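Local coordinates for Rubredoxin\:oxygen oxidoreductase (Desulfovibrio gigas, PDB 1E5D), which catalyses the four-electron reduction of one oxygen molecule to two water molecules, using a diiron centre and flavin mononucleotide, at residues Asp8-Val13 and Tyr38-Glu43; Glu98-Ser103 and Asp118-Val123; Glu280-Lys285 and Thr391-Leu396. All coordinates share one frame; numbering follows the deposited sequence.

Overall arrangement
The three contacts follow one another along the chain; none nests in or crosses another. Contact 1 comes first and pairs strands 10-17 and 33-40, closing a loop that is half strand and has no helix. Contact 2 closes a shorter, mostly helical connection, from strand 99-103 through helix 104-114 to strand 121-124. Both belong to the same seven-stranded sheet of the beta-lactamase-like part, with centres about 19 Å apart. Contact 3 lies in the flavodoxin-like part, about 51 Å from contact 1 and 54 Å from contact 2, centre to centre. It closes the longest loop and brings the C-terminal helix 379-400 against the turn that leads into edge strand 283-288.

Contact 1: residues Asp8-Val13 and Tyr38-Glu43; sequences DGFHLV and YLVEDE
Phe10 and Val40 lie side by side and point the same way from two antiparallel strands. Val40 CG1 sits over the centre of the Phe10 ring, 4.2 Å from its centroid and 12° off the normal, a CH-pi contact. Val40 CG2 reaches the ring atom Phe10 CD2 at 3.7 Å. Val40 CG1 is anti to the backbone N (chi1 180°), which leaves CG2 beside that N, and both methyls meet the ring. On the same face of the sheet Leu12 CD2 comes up to the Tyr38 ring obliquely, 3.7 Å from Tyr38 CE2. Phe155 meets the Phe10 ring edge-to-face, and Tyr38 OH bonds to Pro224 O, so this face is buried toward the second sheet of the metallo-beta-lactamase fold.

His11 and Leu39 point to the other face. They form a hydrogen-bonded pair: His11 N to Leu39 O at 2.7 Å and Leu39 N to His11 O at 2.8 Å. Glu41 N adds a bond to Gly9 O, also 2.7 Å. Beyond them the extended Glu41 chain brings OE1 to His11 NE2 at 3.4 Å, a weak bond with the ring and carboxylate planes 74° apart. The chemistry is thus divided: apolar groups pack inward between the sheets, and a weak imidazole-carboxylate bond lies on the partly exposed side, where Glu41 would tend to favour a protonated His11.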
ATOM      1  N   ASP A   8     -32.415 -15.234 -30.567  1.00 39.68           N
ATOM      2  CA  ASP A   8     -33.325 -14.402 -31.345  1.00 38.37           C
ATOM      3  C   ASP A   8     -33.964 -13.343 -30.463  1.00 31.86           C
ATOM      4  O   ASP A   8     -34.580 -13.671 -29.446  1.00 31.88           O
ATOM      5  CB  ASP A   8     -34.399 -15.271 -32.005  1.00 53.06           C
ATOM      6  CG  ASP A   8     -33.807 -16.356 -32.891  1.00 68.07           C
ATOM      7  OD1 ASP A   8     -33.036 -15.990 -33.806  1.00 77.53           O
ATOM      8  OD2 ASP A   8     -34.089 -17.555 -32.678  1.00 91.05           O
ATOM      9  N   GLY A   9     -33.799 -12.077 -30.837  1.00 28.37           N
ATOM     10  CA  GLY A   9     -34.359 -10.987 -30.060  1.00 29.40           C
ATOM     11  C   GLY A   9     -33.574 -10.582 -28.828  1.00 28.67           C
ATOM     12  O   GLY A   9     -33.998  -9.654 -28.134  1.00 38.46           O
ATOM     13  N   PHE A  10     -32.459 -11.247 -28.545  1.00 21.42           N
ATOM     14  CA  PHE A  10     -31.594 -10.921 -27.420  1.00 18.81           C
ATOM     15  C   PHE A  10     -30.210 -10.512 -27.918  1.00 18.02           C
ATOM     16  O   PHE A  10     -29.490 -11.283 -28.558  1.00 22.27           O
ATOM     17  CB  PHE A  10     -31.428 -12.085 -26.460  1.00 20.89           C
ATOM     18  CG  PHE A  10     -32.580 -12.423 -25.542  1.00 29.36           C
ATOM     19  CD1 PHE A  10     -33.734 -13.005 -26.043  1.00 34.88           C
ATOM     20  CD2 PHE A  10     -32.502 -12.162 -24.186  1.00 28.90           C
ATOM     21  CE1 PHE A  10     -34.785 -13.318 -25.204  1.00 35.86           C
ATOM     22  CE2 PHE A  10     -33.546 -12.478 -23.339  1.00 33.13           C
ATOM     23  CZ  PHE A  10     -34.691 -13.061 -23.847  1.00 35.24           C
ATOM     24  N   HIS A  11     -29.800  -9.273 -27.634  1.00 13.62           N
ATOM     25  CA  HIS A  11     -28.456  -8.913 -28.087  1.00 18.10           C
ATOM     26  C   HIS A  11     -27.609  -8.335 -26.958  1.00 21.38           C
ATOM     27  O   HIS A  11     -28.083  -7.602 -26.094  1.00 19.84           O
ATOM     28  CB  HIS A  11     -28.506  -7.903 -29.231  1.00 29.37           C
ATOM     29  CG  HIS A  11     -29.461  -8.285 -30.321  1.00 37.43           C
ATOM     30  ND1 HIS A  11     -29.037  -8.740 -31.552  1.00 36.68           N
ATOM     31  CD2 HIS A  11     -30.814  -8.279 -30.353  1.00 34.35           C
ATOM     32  CE1 HIS A  11     -30.093  -8.999 -32.299  1.00 37.83           C
ATOM     33  NE2 HIS A  11     -31.176  -8.725 -31.596  1.00 37.50           N
ATOM     34  N   LEU A  12     -26.343  -8.703 -27.035  1.00 23.92           N
ATOM     35  CA  LEU A  12     -25.275  -8.198 -26.189  1.00 24.75           C
ATOM     36  C   LEU A  12     -24.768  -6.879 -26.760  1.00 24.24           C
ATOM     37  O   LEU A  12     -24.250  -6.836 -27.880  1.00 27.74           O
ATOM     38  CB  LEU A  12     -24.172  -9.241 -26.113  1.00 28.33           C
ATOM     39  CG  LEU A  12     -22.858  -8.969 -25.391  1.00 25.75           C
ATOM     40  CD1 LEU A  12     -21.848  -8.342 -26.343  1.00 42.19           C
ATOM     41  CD2 LEU A  12     -23.048  -8.090 -24.166  1.00 14.31           C
ATOM     42  N   VAL A  13     -24.903  -5.791 -26.004  1.00 20.87           N
ATOM     43  CA  VAL A  13     -24.312  -4.531 -26.459  1.00 19.33           C
ATOM     44  C   VAL A  13     -23.394  -3.984 -25.370  1.00 25.88           C
ATOM     45  O   VAL A  13     -23.475  -4.396 -24.210  1.00 35.17           O
ATOM     46  CB  VAL A  13     -25.369  -3.473 -26.813  1.00 21.66           C
ATOM     47  CG1 VAL A  13     -26.071  -3.830 -28.113  1.00 23.92           C
ATOM     48  CG2 VAL A  13     -26.389  -3.330 -25.692  1.00  8.48           C
ATOM     49  N   TYR A  38     -27.753  -5.696 -22.184  1.00 20.06           N
ATOM     50  CA  TYR A  38     -28.504  -6.618 -23.035  1.00 15.16           C
ATOM     51  C   TYR A  38     -29.793  -5.970 -23.520  1.00 19.54           C
ATOM     52  O   TYR A  38     -30.638  -5.531 -22.742  1.00 17.48           O
ATOM     53  CB  TYR A  38     -28.763  -7.934 -22.288  1.00 11.95           C
ATOM     54  CG  TYR A  38     -27.440  -8.569 -21.897  1.00 18.53           C
ATOM     55  CD1 TYR A  38     -26.848  -8.224 -20.688  1.00 16.87           C
ATOM     56  CD2 TYR A  38     -26.786  -9.477 -22.715  1.00 18.22           C
ATOM     57  CE1 TYR A  38     -25.643  -8.780 -20.310  1.00 15.04           C
ATOM     58  CE2 TYR A  38     -25.574 -10.040 -22.339  1.00 15.14           C
ATOM     59  CZ  TYR A  38     -25.012  -9.684 -21.135  1.00 13.42           C
ATOM     60  OH  TYR A  38     -23.815 -10.219 -20.723  1.00 17.60           O
ATOM     61  N   LEU A  39     -29.888  -5.926 -24.840  1.00 21.46           N
ATOM     62  CA  LEU A  39     -31.042  -5.443 -25.573  1.00 22.77           C
ATOM     63  C   LEU A  39     -32.003  -6.590 -25.878  1.00 25.54           C
ATOM     64  O   LEU A  39     -31.627  -7.547 -26.559  1.00 22.08           O
ATOM     65  CB  LEU A  39     -30.580  -4.789 -26.876  1.00 16.15           C
ATOM     66  CG  LEU A  39     -31.681  -4.140 -27.710  1.00 20.99           C
ATOM     67  CD1 LEU A  39     -32.295  -2.981 -26.938  1.00 16.69           C
ATOM     68  CD2 LEU A  39     -31.147  -3.691 -29.060  1.00 25.90           C
ATOM     69  N   VAL A  40     -33.225  -6.501 -25.373  1.00 24.21           N
ATOM     70  CA  VAL A  40     -34.237  -7.515 -25.644  1.00 25.90           C
ATOM     71  C   VAL A  40     -35.379  -6.953 -26.489  1.00 27.10           C
ATOM     72  O   VAL A  40     -36.131  -6.074 -26.062  1.00 30.38           O
ATOM     73  CB  VAL A  40     -34.813  -8.106 -24.344  1.00 25.53           C
ATOM     74  CG1 VAL A  40     -35.864  -9.154 -24.674  1.00 40.33           C
ATOM     75  CG2 VAL A  40     -33.702  -8.687 -23.488  1.00 21.06           C
ATOM     76  N   GLU A  41     -35.493  -7.479 -27.709  1.00 24.07           N
ATOM     77  CA  GLU A  41     -36.551  -7.069 -28.620  1.00 23.46           C
ATOM     78  C   GLU A  41     -37.877  -7.761 -28.316  1.00 21.95           C
ATOM     79  O   GLU A  41     -37.968  -8.971 -28.523  1.00 32.97           O
ATOM     80  CB  GLU A  41     -36.146  -7.377 -30.060  1.00 19.51           C
ATOM     81  CG  GLU A  41     -35.195  -6.327 -30.625  1.00 27.99           C
ATOM     82  CD  GLU A  41     -34.827  -6.617 -32.066  1.00 39.56           C
ATOM     83  OE1 GLU A  41     -34.359  -7.742 -32.352  1.00 49.49           O
ATOM     84  OE2 GLU A  41     -35.011  -5.712 -32.907  1.00 62.75           O
ATOM     85  N   ASP A  42     -38.839  -6.991 -27.843  1.00 26.99           N
ATOM     86  CA  ASP A  42     -40.225  -7.368 -27.622  1.00 36.37           C
ATOM     87  C   ASP A  42     -41.142  -6.212 -28.049  1.00 44.50           C
ATOM     88  O   ASP A  42     -40.687  -5.230 -28.645  1.00 50.94           O
ATOM     89  CB  ASP A  42     -40.502  -7.751 -26.175  1.00 39.90           C
ATOM     90  CG  ASP A  42     -41.605  -8.773 -26.011  1.00 46.16           C
ATOM     91  OD1 ASP A  42     -42.404  -8.965 -26.951  1.00 58.93           O
ATOM     92  OD2 ASP A  42     -41.695  -9.397 -24.933  1.00 44.83           O
ATOM     93  N   GLU A  43     -42.432  -6.331 -27.747  1.00 46.70           N
ATOM     94  CA  GLU A  43     -43.349  -5.232 -28.072  1.00 50.31           C
ATOM     95  C   GLU A  43     -42.881  -4.018 -27.265  1.00 44.13           C
ATOM     96  O   GLU A  43     -42.651  -2.936 -27.790  1.00 48.24           O
ATOM     97  CB  GLU A  43     -44.798  -5.591 -27.795  1.00 71.21           C
ATOM     98  CG  GLU A  43     -45.152  -7.062 -27.830  1.00 92.62           C
ATOM     99  CD  GLU A  43     -44.684  -7.812 -29.058  1.00111.59           C
ATOM    100  OE1 GLU A  43     -44.611  -7.206 -30.149  1.00137.11           O
ATOM    101  OE2 GLU A  43     -44.378  -9.021 -28.943  1.00129.35           O
TER

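Contact 2: residues Glu98-Ser103 and Asp118-Val123; sequences EKIFTS and DWPVQV
Ile100 packs against Trp119 and Pro120. Its CG1 is anti to the carbonyl carbon (chi1 -61°) and chi2 is extended (170°), which carries CD1 out to Pro120 CD and to Trp119 CB, 4.1 Å from the latter. The Ile100 and Trp119 side chains meet at a slant. Ile92 of helix 88-95 touches both. Further along, Thr102 CG2 meets Val121 CG1 at 3.9 Å. The hydroxyl of Thr102 bonds to Ile77 O in the next strand.

The strands run parallel and are joined by helix 104-114, a beta-alpha-beta crossover at one edge of the lactamase-type sheet. Ser103 is the N-cap of that helix, and its OG accepts from Gly106 N. Pro120 centres an inverse gamma turn just before strand 121-124. Ile100 N donates to Pro120 O at 2.9 Å, and Gln122 N to Ile100 O at 2.9 Å. Thr102 N to Gln122 O is weak at 3.4 Å.

The Ile100 face opens to solvent at Val123. On the other face Phe101 is buried, edge-to-face with Tyr74, but the ends of Lys99 and Gln122 are looser. Gln122 OE1 lies 3.8 Å from Phe101 CE1 and 3.5 Å from Lys99 CE, without a hydrogen bond to either residue. Gln122 NE2 bonds weakly to Val123 O.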
ATOM      1  N   GLU A  98     -40.208   4.821 -21.363  1.00 30.50           N
ATOM      2  CA  GLU A  98     -41.477   4.936 -20.644  1.00 29.71           C
ATOM      3  C   GLU A  98     -41.262   4.575 -19.185  1.00 31.89           C
ATOM      4  O   GLU A  98     -41.819   5.147 -18.255  1.00 40.35           O
ATOM      5  CB  GLU A  98     -42.504   4.041 -21.318  1.00 33.54           C
ATOM      6  CG  GLU A  98     -43.583   3.488 -20.406  1.00 43.90           C
ATOM      7  CD  GLU A  98     -44.640   2.752 -21.210  1.00 52.01           C
ATOM      8  OE1 GLU A  98     -44.363   2.418 -22.383  1.00 46.62           O
ATOM      9  OE2 GLU A  98     -45.732   2.517 -20.660  1.00 77.98           O
ATOM     10  N   LYS A  99     -40.397   3.577 -18.970  1.00 30.36           N
ATOM     11  CA  LYS A  99     -40.198   3.172 -17.583  1.00 31.03           C
ATOM     12  C   LYS A  99     -38.781   2.698 -17.310  1.00 27.81           C
ATOM     13  O   LYS A  99     -38.107   2.030 -18.084  1.00 34.52           O
ATOM     14  CB  LYS A  99     -41.201   2.071 -17.217  1.00 38.94           C
ATOM     15  CG  LYS A  99     -42.433   2.589 -16.497  1.00 40.57           C
ATOM     16  CD  LYS A  99     -43.664   1.766 -16.836  1.00 50.30           C
ATOM     17  CE  LYS A  99     -44.667   1.808 -15.692  1.00 62.54           C
ATOM     18  NZ  LYS A  99     -44.320   2.873 -14.707  1.00 82.46           N
ATOM     19  N   ILE A 100     -38.335   3.084 -16.119  1.00 25.66           N
ATOM     20  CA  ILE A 100     -37.053   2.640 -15.615  1.00 20.82           C
ATOM     21  C   ILE A 100     -37.305   1.663 -14.473  1.00 18.19           C
ATOM     22  O   ILE A 100     -37.857   2.091 -13.456  1.00 23.39           O
ATOM     23  CB  ILE A 100     -36.189   3.796 -15.094  1.00 21.96           C
ATOM     24  CG1 ILE A 100     -35.838   4.842 -16.152  1.00 21.77           C
ATOM     25  CG2 ILE A 100     -34.927   3.247 -14.440  1.00 19.64           C
ATOM     26  CD1 ILE A 100     -35.201   6.098 -15.599  1.00 38.43           C
ATOM     27  N   PHE A 101     -36.919   0.412 -14.672  1.00 19.68           N
ATOM     28  CA  PHE A 101     -37.093  -0.583 -13.621  1.00 27.74           C
ATOM     29  C   PHE A 101     -35.825  -0.789 -12.797  1.00 28.53           C
ATOM     30  O   PHE A 101     -34.761  -1.034 -13.363  1.00 38.88           O
ATOM     31  CB  PHE A 101     -37.542  -1.918 -14.225  1.00 30.29           C
ATOM     32  CG  PHE A 101     -38.919  -1.800 -14.867  1.00 29.41           C
ATOM     33  CD1 PHE A 101     -40.057  -1.889 -14.090  1.00 26.55           C
ATOM     34  CD2 PHE A 101     -39.037  -1.594 -16.229  1.00 29.06           C
ATOM     35  CE1 PHE A 101     -41.304  -1.776 -14.668  1.00 19.83           C
ATOM     36  CE2 PHE A 101     -40.279  -1.492 -16.815  1.00 26.89           C
ATOM     37  CZ  PHE A 101     -41.406  -1.586 -16.029  1.00 21.41           C
ATOM     38  N   THR A 102     -35.972  -0.691 -11.481  1.00 21.48           N
ATOM     39  CA  THR A 102     -34.877  -0.920 -10.555  1.00 23.69           C
ATOM     40  C   THR A 102     -35.391  -1.521  -9.251  1.00 26.30           C
ATOM     41  O   THR A 102     -36.575  -1.488  -8.921  1.00 23.09           O
ATOM     42  CB  THR A 102     -34.096   0.376 -10.259  1.00 19.69           C
ATOM     43  OG1 THR A 102     -32.864   0.033  -9.614  1.00 17.79           O
ATOM     44  CG2 THR A 102     -34.860   1.265  -9.295  1.00 13.11           C
ATOM     45  N   SER A 103     -34.465  -2.107  -8.487  1.00 22.15           N
ATOM     46  CA  SER A 103     -34.882  -2.676  -7.210  1.00 19.09           C
ATOM     47  C   SER A 103     -35.240  -1.549  -6.250  1.00 21.52           C
ATOM     48  O   SER A 103     -34.955  -0.369  -6.458  1.00 21.61           O
ATOM     49  CB  SER A 103     -33.787  -3.550  -6.610  1.00 17.83           C
ATOM     50  OG  SER A 103     -32.732  -2.753  -6.092  1.00 19.05           O
ATOM     51  N   ASP A 118     -37.084  14.217 -12.462  1.00 53.62           N
ATOM     52  CA  ASP A 118     -38.361  13.629 -12.900  1.00 58.29           C
ATOM     53  C   ASP A 118     -38.158  12.409 -13.779  1.00 49.84           C
ATOM     54  O   ASP A 118     -38.354  12.477 -14.992  1.00 61.23           O
ATOM     55  CB  ASP A 118     -39.182  14.714 -13.605  1.00 72.16           C
ATOM     56  CG  ASP A 118     -39.448  15.902 -12.698  1.00 81.76           C
ATOM     57  OD1 ASP A 118     -40.028  15.711 -11.607  1.00 82.76           O
ATOM     58  OD2 ASP A 118     -39.077  17.039 -13.064  1.00103.82           O
ATOM     59  N   TRP A 119     -37.766  11.298 -13.165  1.00 41.70           N
ATOM     60  CA  TRP A 119     -37.510  10.058 -13.884  1.00 36.29           C
ATOM     61  C   TRP A 119     -38.625   9.051 -13.632  1.00 28.92           C
ATOM     62  O   TRP A 119     -39.049   8.901 -12.483  1.00 42.24           O
ATOM     63  CB  TRP A 119     -36.177   9.438 -13.463  1.00 38.68           C
ATOM     64  CG  TRP A 119     -34.949  10.121 -13.966  1.00 39.27           C
ATOM     65  CD1 TRP A 119     -34.861  11.275 -14.683  1.00 35.78           C
ATOM     66  CD2 TRP A 119     -33.600   9.671 -13.780  1.00 39.45           C
ATOM     67  NE1 TRP A 119     -33.548  11.575 -14.957  1.00 32.14           N
ATOM     68  CE2 TRP A 119     -32.755  10.605 -14.412  1.00 37.53           C
ATOM     69  CE3 TRP A 119     -33.031   8.567 -13.139  1.00 36.96           C
ATOM     70  CZ2 TRP A 119     -31.367  10.466 -14.422  1.00 38.84           C
ATOM     71  CZ3 TRP A 119     -31.656   8.438 -13.152  1.00 36.73           C
ATOM     72  CH2 TRP A 119     -30.831   9.377 -13.785  1.00 36.60           C
ATOM     73  N   PRO A 120     -39.091   8.364 -14.661  1.00 23.43           N
ATOM     74  CA  PRO A 120     -40.158   7.376 -14.460  1.00 26.51           C
ATOM     75  C   PRO A 120     -39.613   6.113 -13.804  1.00 29.34           C
ATOM     76  O   PRO A 120     -39.678   5.022 -14.369  1.00 33.74           O
ATOM     77  CB  PRO A 120     -40.619   7.052 -15.878  1.00 21.88           C
ATOM     78  CG  PRO A 120     -39.421   7.315 -16.723  1.00 23.52           C
ATOM     79  CD  PRO A 120     -38.677   8.441 -16.065  1.00 24.85           C
ATOM     80  N   VAL A 121     -39.074   6.271 -12.599  1.00 27.84           N
ATOM     81  CA  VAL A 121     -38.570   5.127 -11.852  1.00 29.59           C
ATOM     82  C   VAL A 121     -39.730   4.317 -11.285  1.00 29.57           C
ATOM     83  O   VAL A 121     -40.687   4.857 -10.738  1.00 47.38           O
ATOM     84  CB  VAL A 121     -37.634   5.573 -10.716  1.00 28.24           C
ATOM     85  CG1 VAL A 121     -37.159   4.386  -9.898  1.00 22.57           C
ATOM     86  CG2 VAL A 121     -36.455   6.343 -11.292  1.00 25.47           C
ATOM     87  N   GLN A 122     -39.645   3.004 -11.424  1.00 26.10           N
ATOM     88  CA  GLN A 122     -40.654   2.112 -10.883  1.00 22.10           C
ATOM     89  C   GLN A 122     -39.945   0.935 -10.223  1.00 20.96           C
ATOM     90  O   GLN A 122     -39.210   0.204 -10.875  1.00 32.54           O
ATOM     91  CB  GLN A 122     -41.617   1.615 -11.958  1.00 32.85           C
ATOM     92  CG  GLN A 122     -43.026   1.362 -11.448  1.00 44.68           C
ATOM     93  CD  GLN A 122     -43.590   0.005 -11.805  1.00 53.72           C
ATOM     94  OE1 GLN A 122     -44.224  -0.166 -12.848  1.00 52.65           O
ATOM     95  NE2 GLN A 122     -43.373  -0.983 -10.942  1.00 73.20           N
ATOM     96  N   VAL A 123     -40.165   0.786  -8.929  1.00 25.84           N
ATOM     97  CA  VAL A 123     -39.552  -0.255  -8.126  1.00 25.58           C
ATOM     98  C   VAL A 123     -40.168  -1.621  -8.385  1.00 31.32           C
ATOM     99  O   VAL A 123     -41.389  -1.768  -8.298  1.00 50.98           O
ATOM    100  CB  VAL A 123     -39.705   0.081  -6.625  1.00 24.61           C
ATOM    101  CG1 VAL A 123     -39.341  -1.109  -5.751  1.00 19.70           C
ATOM    102  CG2 VAL A 123     -38.860   1.306  -6.311  1.00 31.84           C
TER

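Contact 3: residues Glu280-Lys285 and Thr391-Leu396; sequences EGCTVK and TIARAL
The chain leaves helix 265-279 at Glu280, turns through Gly281 with a positive phi of 71°, lies against helix 379-400 at Glu280 and Cys282, and then leads into strand 283-288. The turn is a Schellman motif: Cys282 N bonds to Phe277 O, and Gly281 N to Arg278 O. It lies in the flavodoxin-like fold, a parallel sheet flanked by helices, and strand 283-288 is at one edge of that sheet.

The backbones come nearest at Glu280 and Ala393, with CA atoms 6.6 Å apart. No hydrogen bond joins the two segments, so side chains carry the contact. The methyl of Ala393 is its centre. Glu280 CB touches Ala393 CB at 3.7 Å, and Glu280 CG follows at 3.9 Å. From the other end of the turn Cys282 points its sulfur at the same methyl, with SG 4.1 Å from Ala393 CB. The same SG is 4.4 Å from Leu396 CD1, nearly one helical turn further on. Cys282, Ala393 and Leu396 are all buried. In the same helix Ile392 touches Phe277 of helix 265-279, and both Ile392 and Leu396 touch Ile338 of the sheet. The C-terminal helix thus packs against both elements.

The outer side is polar. Glu280 O accepts a bond from Lys397 NZ, which ties the turn to the next part of the helix. The Glu280 chain bends at chi2 (-57°), and its carboxylate comes across the end of Arg394. OE2 takes a weak bond from Gln390 NE2. The carboxylate and guanidinium planes are 68° apart. The salt bridge is a long one, 3.6 Å from Glu280 OE1 to Arg394 NH2.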
ATOM      1  N   GLU A 280       6.629 -30.622   3.733  1.00 27.50           N
ATOM      2  CA  GLU A 280       5.433 -31.182   4.338  1.00 22.75           C
ATOM      3  C   GLU A 280       4.378 -31.534   3.300  1.00 21.34           C
ATOM      4  O   GLU A 280       3.227 -31.816   3.630  1.00 34.83           O
ATOM      5  CB  GLU A 280       4.846 -30.191   5.351  1.00 27.92           C
ATOM      6  CG  GLU A 280       5.795 -29.888   6.505  1.00 39.38           C
ATOM      7  CD  GLU A 280       6.231 -31.136   7.251  1.00 49.03           C
ATOM      8  OE1 GLU A 280       5.338 -31.870   7.727  1.00 63.74           O
ATOM      9  OE2 GLU A 280       7.454 -31.374   7.348  1.00 55.45           O
ATOM     10  N   GLY A 281       4.757 -31.501   2.023  1.00 20.82           N
ATOM     11  CA  GLY A 281       3.814 -31.785   0.961  1.00 24.22           C
ATOM     12  C   GLY A 281       2.759 -30.721   0.734  1.00 30.94           C
ATOM     13  O   GLY A 281       1.641 -31.008   0.305  1.00 38.76           O
ATOM     14  N   CYS A 282       3.083 -29.458   1.008  1.00 30.70           N
ATOM     15  CA  CYS A 282       2.146 -28.398   0.659  1.00 20.15           C
ATOM     16  C   CYS A 282       2.516 -27.759  -0.667  1.00 13.99           C
ATOM     17  O   CYS A 282       3.665 -27.829  -1.097  1.00 27.60           O
ATOM     18  CB  CYS A 282       2.130 -27.308   1.727  1.00 21.20           C
ATOM     19  SG  CYS A 282       1.665 -27.921   3.359  1.00 36.24           S
ATOM     20  N   THR A 283       1.554 -27.127  -1.328  1.00 20.86           N
ATOM     21  CA  THR A 283       1.867 -26.260  -2.455  1.00 22.62           C
ATOM     22  C   THR A 283       2.097 -24.864  -1.871  1.00 22.75           C
ATOM     23  O   THR A 283       1.324 -24.429  -1.009  1.00 15.21           O
ATOM     24  CB  THR A 283       0.788 -26.107  -3.533  1.00 29.05           C
ATOM     25  OG1 THR A 283       0.001 -27.285  -3.700  1.00 62.32           O
ATOM     26  CG2 THR A 283       1.485 -25.841  -4.869  1.00 42.76           C
ATOM     27  N   VAL A 284       3.138 -24.175  -2.323  1.00 22.24           N
ATOM     28  CA  VAL A 284       3.405 -22.876  -1.715  1.00 18.89           C
ATOM     29  C   VAL A 284       3.342 -21.743  -2.725  1.00 18.58           C
ATOM     30  O   VAL A 284       3.863 -21.801  -3.835  1.00 14.08           O
ATOM     31  CB  VAL A 284       4.790 -22.876  -1.044  1.00 23.99           C
ATOM     32  CG1 VAL A 284       5.104 -21.522  -0.430  1.00 24.57           C
ATOM     33  CG2 VAL A 284       4.842 -23.984   0.005  1.00 14.82           C
ATOM     34  N   LYS A 285       2.681 -20.669  -2.307  1.00 13.42           N
ATOM     35  CA  LYS A 285       2.808 -19.394  -2.990  1.00 14.71           C
ATOM     36  C   LYS A 285       3.549 -18.442  -2.036  1.00 17.71           C
ATOM     37  O   LYS A 285       2.985 -18.086  -1.002  1.00 23.05           O
ATOM     38  CB  LYS A 285       1.468 -18.810  -3.415  1.00 12.60           C
ATOM     39  CG  LYS A 285       0.671 -19.684  -4.369  1.00 20.35           C
ATOM     40  CD  LYS A 285       1.195 -19.598  -5.792  1.00 28.49           C
ATOM     41  CE  LYS A 285       1.447 -20.977  -6.376  1.00 41.53           C
ATOM     42  NZ  LYS A 285       2.768 -21.073  -7.064  1.00 72.56           N
ATOM     43  N   THR A 391       4.181 -27.415  12.422  1.00 13.50           N
ATOM     44  CA  THR A 391       2.960 -27.278  13.208  1.00 16.52           C
ATOM     45  C   THR A 391       1.767 -26.902  12.339  1.00 24.89           C
ATOM     46  O   THR A 391       0.732 -27.571  12.311  1.00 33.72           O
ATOM     47  CB  THR A 391       3.153 -26.213  14.299  1.00 19.58           C
ATOM     48  OG1 THR A 391       4.248 -26.627  15.130  1.00 29.60           O
ATOM     49  CG2 THR A 391       1.928 -26.085  15.189  1.00 18.24           C
ATOM     50  N   ILE A 392       1.913 -25.801  11.603  1.00 28.62           N
ATOM     51  CA  ILE A 392       0.809 -25.343  10.758  1.00 26.60           C
ATOM     52  C   ILE A 392       0.418 -26.409   9.745  1.00 25.08           C
ATOM     53  O   ILE A 392      -0.761 -26.745   9.582  1.00 25.58           O
ATOM     54  CB  ILE A 392       1.175 -24.019  10.062  1.00 21.76           C
ATOM     55  CG1 ILE A 392       1.231 -22.828  11.021  1.00 18.91           C
ATOM     56  CG2 ILE A 392       0.230 -23.745   8.905  1.00 11.84           C
ATOM     57  CD1 ILE A 392       2.093 -21.676  10.560  1.00 20.73           C
ATOM     58  N   ALA A 393       1.390 -26.990   9.038  1.00 20.45           N
ATOM     59  CA  ALA A 393       1.020 -28.020   8.067  1.00 23.97           C
ATOM     60  C   ALA A 393       0.306 -29.188   8.735  1.00 29.99           C
ATOM     61  O   ALA A 393      -0.610 -29.771   8.158  1.00 35.29           O
ATOM     62  CB  ALA A 393       2.240 -28.528   7.328  1.00 16.28           C
ATOM     63  N   ARG A 394       0.728 -29.531   9.950  1.00 31.76           N
ATOM     64  CA  ARG A 394       0.091 -30.662  10.624  1.00 30.27           C
ATOM     65  C   ARG A 394      -1.389 -30.337  10.784  1.00 23.30           C
ATOM     66  O   ARG A 394      -2.275 -31.119  10.468  1.00 39.12           O
ATOM     67  CB  ARG A 394       0.715 -30.948  11.982  1.00 45.25           C
ATOM     68  CG  ARG A 394       1.213 -32.370  12.168  1.00 61.51           C
ATOM     69  CD  ARG A 394       2.651 -32.414  12.655  1.00 73.34           C
ATOM     70  NE  ARG A 394       3.581 -32.859  11.621  1.00 83.20           N
ATOM     71  CZ  ARG A 394       4.843 -33.206  11.837  1.00 87.07           C
ATOM     72  NH1 ARG A 394       5.341 -33.163  13.067  1.00 94.29           N
ATOM     73  NH2 ARG A 394       5.618 -33.598  10.834  1.00 80.52           N
ATOM     74  N   ALA A 395      -1.610 -29.121  11.277  1.00 21.78           N
ATOM     75  CA  ALA A 395      -2.977 -28.652  11.488  1.00 20.21           C
ATOM     76  C   ALA A 395      -3.749 -28.625  10.177  1.00 24.65           C
ATOM     77  O   ALA A 395      -4.931 -28.979  10.153  1.00 34.46           O
ATOM     78  CB  ALA A 395      -2.947 -27.278  12.134  1.00 16.86           C
ATOM     79  N   LEU A 396      -3.089 -28.210   9.100  1.00 26.47           N
ATOM     80  CA  LEU A 396      -3.728 -28.189   7.786  1.00 27.15           C
ATOM     81  C   LEU A 396      -4.244 -29.584   7.424  1.00 30.25           C
ATOM     82  O   LEU A 396      -5.430 -29.753   7.156  1.00 37.51           O
ATOM     83  CB  LEU A 396      -2.773 -27.711   6.699  1.00 20.73           C
ATOM     84  CG  LEU A 396      -3.301 -26.737   5.647  1.00 21.76           C
ATOM     85  CD1 LEU A 396      -2.397 -26.777   4.419  1.00 17.32           C
ATOM     86  CD2 LEU A 396      -4.746 -27.022   5.274  1.00 13.18           C
TER